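Local coordinates for coat protein (Sulfolobus turreted icosahedral virus, PDB 2BBD) that forms the major building block of the capsid of an archaeal virus, with a fold that points to common ancestry with eukaryotic and bacterial viruses, at residues A203-Q206 against I210-R213; L285-S290 against P315-L320. All coordinates share one frame; numbering follows the deposited sequence.

Interaction 1. Residues A203-Q206 against I210-R213; sequences AYLQ and IYKR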
loop_
_atom_site.group_PDB
_atom_site.type_symbol
_atom_site.label_atom_id
_atom_site.label_comp_id
_atom_site.label_asym_id
_atom_site.label_seq_id
_atom_site.Cartn_x
_atom_site.Cartn_y
_atom_site.Cartn_z
ATOM N N ALA A 203 2.450 -13.619 -11.781
ATOM C CA ALA A 203 2.268 -14.358 -10.533
ATOM C C ALA A 203 0.837 -14.854 -10.359
ATOM O O ALA A 203 -0.066 -14.452 -11.094
ATOM C CB ALA A 203 2.645 -13.468 -9.335
ATOM N N TYR A 204 0.644 -15.733 -9.378
ATOM C CA TYR A 204 -0.682 -16.257 -9.049
ATOM C C TYR A 204 -1.134 -15.527 -7.796
ATOM O O TYR A 204 -0.309 -15.167 -6.957
ATOM C CB TYR A 204 -0.627 -17.756 -8.736
ATOM C CG TYR A 204 -0.288 -18.645 -9.913
ATOM C CD1 TYR A 204 -1.216 -18.881 -10.931
ATOM C CD2 TYR A 204 0.962 -19.253 -10.004
ATOM C CE1 TYR A 204 -0.897 -19.704 -12.017
ATOM C CE2 TYR A 204 1.289 -20.071 -11.074
ATOM C CZ TYR A 204 0.360 -20.293 -12.078
ATOM O OH TYR A 204 0.712 -21.088 -13.147
ATOM N N LEU A 205 -2.431 -15.279 -7.679
ATOM C CA LEU A 205 -2.944 -14.628 -6.479
ATOM C C LEU A 205 -3.143 -15.752 -5.472
ATOM O O LEU A 205 -3.757 -16.768 -5.792
ATOM C CB LEU A 205 -4.294 -13.956 -6.735
ATOM C CG LEU A 205 -4.459 -12.995 -7.911
ATOM C CD1 LEU A 205 -5.658 -12.104 -7.630
ATOM C CD2 LEU A 205 -3.207 -12.162 -8.112
ATOM N N GLN A 206 -2.620 -15.591 -4.265
ATOM C CA GLN A 206 -2.790 -16.636 -3.268
ATOM C C GLN A 206 -4.190 -16.608 -2.695
ATOM O O GLN A 206 -4.799 -15.551 -2.559
ATOM C CB GLN A 206 -1.782 -16.474 -2.141
ATOM C CG GLN A 206 -1.874 -15.149 -1.434
ATOM C CD GLN A 206 -0.843 -15.025 -0.334
ATOM O OE1 GLN A 206 -0.962 -15.652 0.723
ATOM N NE2 GLN A 206 0.188 -14.223 -0.581
ATOM N N ILE A 210 -9.576 -11.915 0.518
ATOM C CA ILE A 210 -10.526 -11.304 -0.392
ATOM C C ILE A 210 -9.813 -10.101 -1.011
ATOM O O ILE A 210 -9.396 -9.190 -0.293
ATOM C CB ILE A 210 -11.786 -10.862 0.382
ATOM C CG1 ILE A 210 -12.428 -12.092 1.043
ATOM C CG2 ILE A 210 -12.778 -10.189 -0.551
ATOM C CD1 ILE A 210 -13.472 -11.775 2.086
ATOM N N TYR A 211 -9.660 -10.118 -2.338
ATOM C CA TYR A 211 -8.976 -9.050 -3.075
ATOM C C TYR A 211 -9.888 -7.899 -3.464
ATOM O O TYR A 211 -10.898 -8.085 -4.145
ATOM C CB TYR A 211 -8.322 -9.625 -4.335
ATOM C CG TYR A 211 -7.171 -10.558 -4.044
ATOM C CD1 TYR A 211 -5.849 -10.132 -4.174
ATOM C CD2 TYR A 211 -7.401 -11.864 -3.606
ATOM C CE1 TYR A 211 -4.786 -10.981 -3.876
ATOM C CE2 TYR A 211 -6.344 -12.720 -3.306
ATOM C CZ TYR A 211 -5.044 -12.269 -3.440
ATOM O OH TYR A 211 -4.001 -13.107 -3.116
ATOM N N LYS A 212 -9.530 -6.700 -3.028
ATOM C CA LYS A 212 -10.325 -5.531 -3.351
ATOM C C LYS A 212 -9.707 -4.832 -4.561
ATOM O O LYS A 212 -10.373 -4.612 -5.569
ATOM C CB LYS A 212 -10.391 -4.585 -2.148
ATOM C CG LYS A 212 -11.187 -3.325 -2.410
ATOM C CD LYS A 212 -11.275 -2.453 -1.161
ATOM C CE LYS A 212 -11.980 -1.143 -1.461
ATOM N NZ LYS A 212 -11.898 -0.181 -0.319
ATOM N N ARG A 213 -8.431 -4.479 -4.469
ATOM C CA ARG A 213 -7.779 -3.830 -5.595
ATOM C C ARG A 213 -6.294 -4.138 -5.642
ATOM O O ARG A 213 -5.668 -4.444 -4.620
ATOM C CB ARG A 213 -8.005 -2.318 -5.555
ATOM C CG ARG A 213 -7.372 -1.612 -4.384
ATOM C CD ARG A 213 -7.814 -0.170 -4.351
ATOM N NE ARG A 213 -9.270 -0.084 -4.362
ATOM C CZ ARG A 213 -9.964 0.919 -3.835
ATOM N NH1 ARG A 213 -9.335 1.932 -3.251
ATOM N NH2 ARG A 213 -11.291 0.905 -3.882
#

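Interaction 2. Residues L285-S290 against P315-L320; sequences LTHAPS and PYYDQL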
loop_
_atom_site.group_PDB
_atom_site.type_symbol
_atom_site.label_atom_id
_atom_site.label_comp_id
_atom_site.label_asym_id
_atom_site.label_seq_id
_atom_site.Cartn_x
_atom_site.Cartn_y
_atom_site.Cartn_z
ATOM N N LEU A 285 -11.255 -15.089 -2.544
ATOM C CA LEU A 285 -10.532 -16.335 -2.714
ATOM C C LEU A 285 -10.268 -17.017 -1.375
ATOM O O LEU A 285 -9.344 -17.824 -1.259
ATOM C CB LEU A 285 -9.208 -16.075 -3.430
ATOM C CG LEU A 285 -9.284 -15.411 -4.810
ATOM C CD1 LEU A 285 -7.895 -15.437 -5.431
ATOM C CD2 LEU A 285 -10.277 -16.141 -5.721
ATOM N N THR A 286 -11.086 -16.698 -0.372
ATOM C CA THR A 286 -10.917 -17.269 0.965
ATOM C C THR A 286 -10.719 -18.783 0.974
ATOM O O THR A 286 -9.833 -19.289 1.660
ATOM C CB THR A 286 -12.113 -16.933 1.876
ATOM O OG1 THR A 286 -12.291 -15.512 1.926
ATOM C CG2 THR A 286 -11.865 -17.446 3.291
ATOM N N HIS A 287 -11.534 -19.511 0.220
ATOM C CA HIS A 287 -11.406 -20.963 0.182
ATOM C C HIS A 287 -11.068 -21.502 -1.208
ATOM O O HIS A 287 -11.233 -22.691 -1.483
ATOM C CB HIS A 287 -12.693 -21.617 0.699
ATOM C CG HIS A 287 -12.942 -21.391 2.161
ATOM N ND1 HIS A 287 -12.072 -21.821 3.140
ATOM C CD2 HIS A 287 -13.972 -20.795 2.810
ATOM C CE1 HIS A 287 -12.554 -21.501 4.328
ATOM N NE2 HIS A 287 -13.707 -20.878 4.156
ATOM N N ALA A 288 -10.581 -20.624 -2.076
ATOM C CA ALA A 288 -10.220 -21.008 -3.434
ATOM C C ALA A 288 -8.945 -21.849 -3.458
ATOM O O ALA A 288 -8.162 -21.827 -2.512
ATOM C CB ALA A 288 -10.034 -19.751 -4.297
ATOM N N PRO A 289 -8.735 -22.618 -4.539
ATOM C CA PRO A 289 -7.545 -23.463 -4.683
ATOM C C PRO A 289 -6.358 -22.557 -4.997
ATOM O O PRO A 289 -6.544 -21.428 -5.456
ATOM C CB PRO A 289 -7.890 -24.359 -5.878
ATOM C CG PRO A 289 -9.388 -24.335 -5.933
ATOM C CD PRO A 289 -9.702 -22.904 -5.612
ATOM N N SER A 290 -5.146 -23.040 -4.764
ATOM C CA SER A 290 -3.970 -22.235 -5.046
ATOM C C SER A 290 -3.625 -22.320 -6.534
ATOM O O SER A 290 -4.060 -23.239 -7.226
ATOM C CB SER A 290 -2.791 -22.722 -4.204
ATOM O OG SER A 290 -2.438 -24.047 -4.556
ATOM N N PRO A 315 -11.687 -13.160 9.919
ATOM C CA PRO A 315 -11.220 -14.198 10.843
ATOM C C PRO A 315 -12.280 -15.250 11.186
ATOM O O PRO A 315 -11.948 -16.371 11.551
ATOM C CB PRO A 315 -10.754 -13.392 12.056
ATOM C CG PRO A 315 -11.653 -12.196 12.031
ATOM C CD PRO A 315 -11.684 -11.835 10.563
ATOM N N TYR A 316 -13.548 -14.887 11.042
ATOM C CA TYR A 316 -14.656 -15.792 11.334
ATOM C C TYR A 316 -15.528 -15.962 10.091
ATOM O O TYR A 316 -16.754 -16.068 10.185
ATOM C CB TYR A 316 -15.495 -15.229 12.486
ATOM C CG TYR A 316 -14.670 -14.929 13.715
ATOM C CD1 TYR A 316 -14.509 -13.619 14.172
ATOM C CD2 TYR A 316 -14.001 -15.948 14.390
ATOM C CE1 TYR A 316 -13.696 -13.334 15.269
ATOM C CE2 TYR A 316 -13.187 -15.674 15.485
ATOM C CZ TYR A 316 -13.038 -14.366 15.917
ATOM O OH TYR A 316 -12.217 -14.100 16.989
ATOM N N TYR A 317 -14.875 -15.974 8.932
ATOM C CA TYR A 317 -15.532 -16.119 7.634
ATOM C C TYR A 317 -16.666 -17.149 7.655
ATOM O O TYR A 317 -17.819 -16.822 7.392
ATOM C CB TYR A 317 -14.494 -16.536 6.590
ATOM C CG TYR A 317 -15.024 -16.598 5.176
ATOM C CD1 TYR A 317 -15.119 -15.445 4.397
ATOM C CD2 TYR A 317 -15.430 -17.811 4.613
ATOM C CE1 TYR A 317 -15.598 -15.497 3.094
ATOM C CE2 TYR A 317 -15.915 -17.871 3.309
ATOM C CZ TYR A 317 -15.995 -16.712 2.558
ATOM O OH TYR A 317 -16.463 -16.758 1.269
ATOM N N ASP A 318 -16.313 -18.391 7.967
ATOM C CA ASP A 318 -17.269 -19.494 8.021
ATOM C C ASP A 318 -18.511 -19.184 8.853
ATOM O O ASP A 318 -19.627 -19.221 8.334
ATOM C CB ASP A 318 -16.569 -20.751 8.542
ATOM C CG ASP A 318 -15.515 -21.259 7.578
ATOM O OD1 ASP A 318 -14.650 -22.058 7.989
ATOM O OD2 ASP A 318 -15.557 -20.856 6.396
ATOM N N GLN A 319 -18.323 -18.877 10.134
ATOM C CA GLN A 319 -19.450 -18.547 10.999
ATOM C C GLN A 319 -20.402 -17.561 10.323
ATOM O O GLN A 319 -21.615 -17.785 10.290
ATOM C CB GLN A 319 -18.961 -17.955 12.327
ATOM C CG GLN A 319 -18.274 -18.950 13.246
ATOM C CD GLN A 319 -18.082 -18.406 14.654
ATOM O OE1 GLN A 319 -17.289 -17.491 14.882
ATOM N NE2 GLN A 319 -18.820 -18.965 15.607
ATOM N N LEU A 320 -19.855 -16.475 9.780
ATOM C CA LEU A 320 -20.674 -15.465 9.114
ATOM C C LEU A 320 -21.437 -16.029 7.923
ATOM O O LEU A 320 -22.507 -15.530 7.568
ATOM C CB LEU A 320 -19.804 -14.301 8.642
ATOM C CG LEU A 320 -19.263 -13.363 9.723
ATOM C CD1 LEU A 320 -18.222 -12.443 9.113
ATOM C CD2 LEU A 320 -20.401 -12.557 10.331
#

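Interaction 1. Residues A203-Q206 against I210-R213
A phenol hydroxyl, not a backbone ladder, ties the loop after strand 200-204 to the start of strand 210-219: Tyr211 OH donates to the main-chain oxygen Gln206 O at 2.6 Å. The hydroxyl approaches in the carbonyl plane, where a lone pair points, with a C=O...O angle of 129°, and the oxygen in turn sits in the plane of the ring at its edge. The same ring is covered on one face by Leu205, whose CD1 stands 4.0 Å from the ring centroid, nearly on its normal, in a CH-pi contact. Leu205 CB touches the hydroxyl end, 3.8 Å from Tyr211 CZ. Gln206 adds its aliphatic part, CG lying 3.4 Å from Tyr211 OH; the two side chains cross at about a right angle. After three intervening residues, strand 210-219 belongs to another sheet than strand 200-204, so the contact bridges two sheets of a capsid domain rather than two neighbours in one. Tyr309, edge-to-face with Tyr211, and Leu285 continue the packing. Tyrosine suits this place because it pairs an apolar face, set against leucine, with a polar edge, so that a main-chain carbonyl of the connecting loop is bonded without a charged group.

Interaction 2. Residues L285-S290 against P315-L320
Hydrogen bonding between His287 and Asp318 joins the loop to the helix: His287 NE2 gives its proton to Asp318 OD2 at 2.9 Å, with an N-H...O angle of 150°. The carboxylate receives it on the syn lone pair, the side of its other oxygen, and its plane is turned 19° from that of the imidazole. A ring N-H and a carboxylate suit the surface, where they make a directional polar link. Such a partner would be expected to favour a protonated ring, although solvent probably weakens the effect.

Contacts with the Tyr317 ring form the second group. Thr286 lies over one face, its methyl CG2 in a CH-pi contact 3.8 Å from the ring centroid, while Thr286 OG1 comes 3.5 Å from Tyr317 CE1. CG2, anti to the backbone N, faces the ring; OG1, also over that face, hydrogen-bonds Asp284. Tyrosine fits here by offering a face to the methyl and a hydroxyl to Asp284, which Tyr317 OH also bonds.

In the fold, 285-288 is a type I beta turn following strand 270-284, closed by Ala288 N to Leu285 O, and it meets the first turn of helix 317-321, which follows strand 303-313 and has Tyr316 at its N-cap.

The imidazole and phenol rings meet obliquely, their planes at 71°, and His287 CD2 reaches to 3.5 Å from Tyr317 CE2. Thr286 CG2 also sits over the histidine ring, so one methyl lies against both aromatic groups.

In the fold
Interaction 1 is buried and interaction 2 lies at the surface, yet the two adjoin, their centres about 14 Å apart. Loop 285-290 of interaction 2 is where they meet: Leu285 CD1 packs against Tyr211 CE2 at 3.8 Å, and Thr286 OG1 lies 3.5 Å from Ile210 CG1, so the turn packs against both strand 210-219 and the helix. Each contact sets a tyrosine under an aliphatic group, leucine inside and threonine outside. Their polar chemistry follows the setting: a neutral hydroxyl serves a main-chain carbonyl in 203-206 against 210-213, whereas ionisable side chains, histidine and aspartate, meet where solvent is near in 285-290 against 315-320.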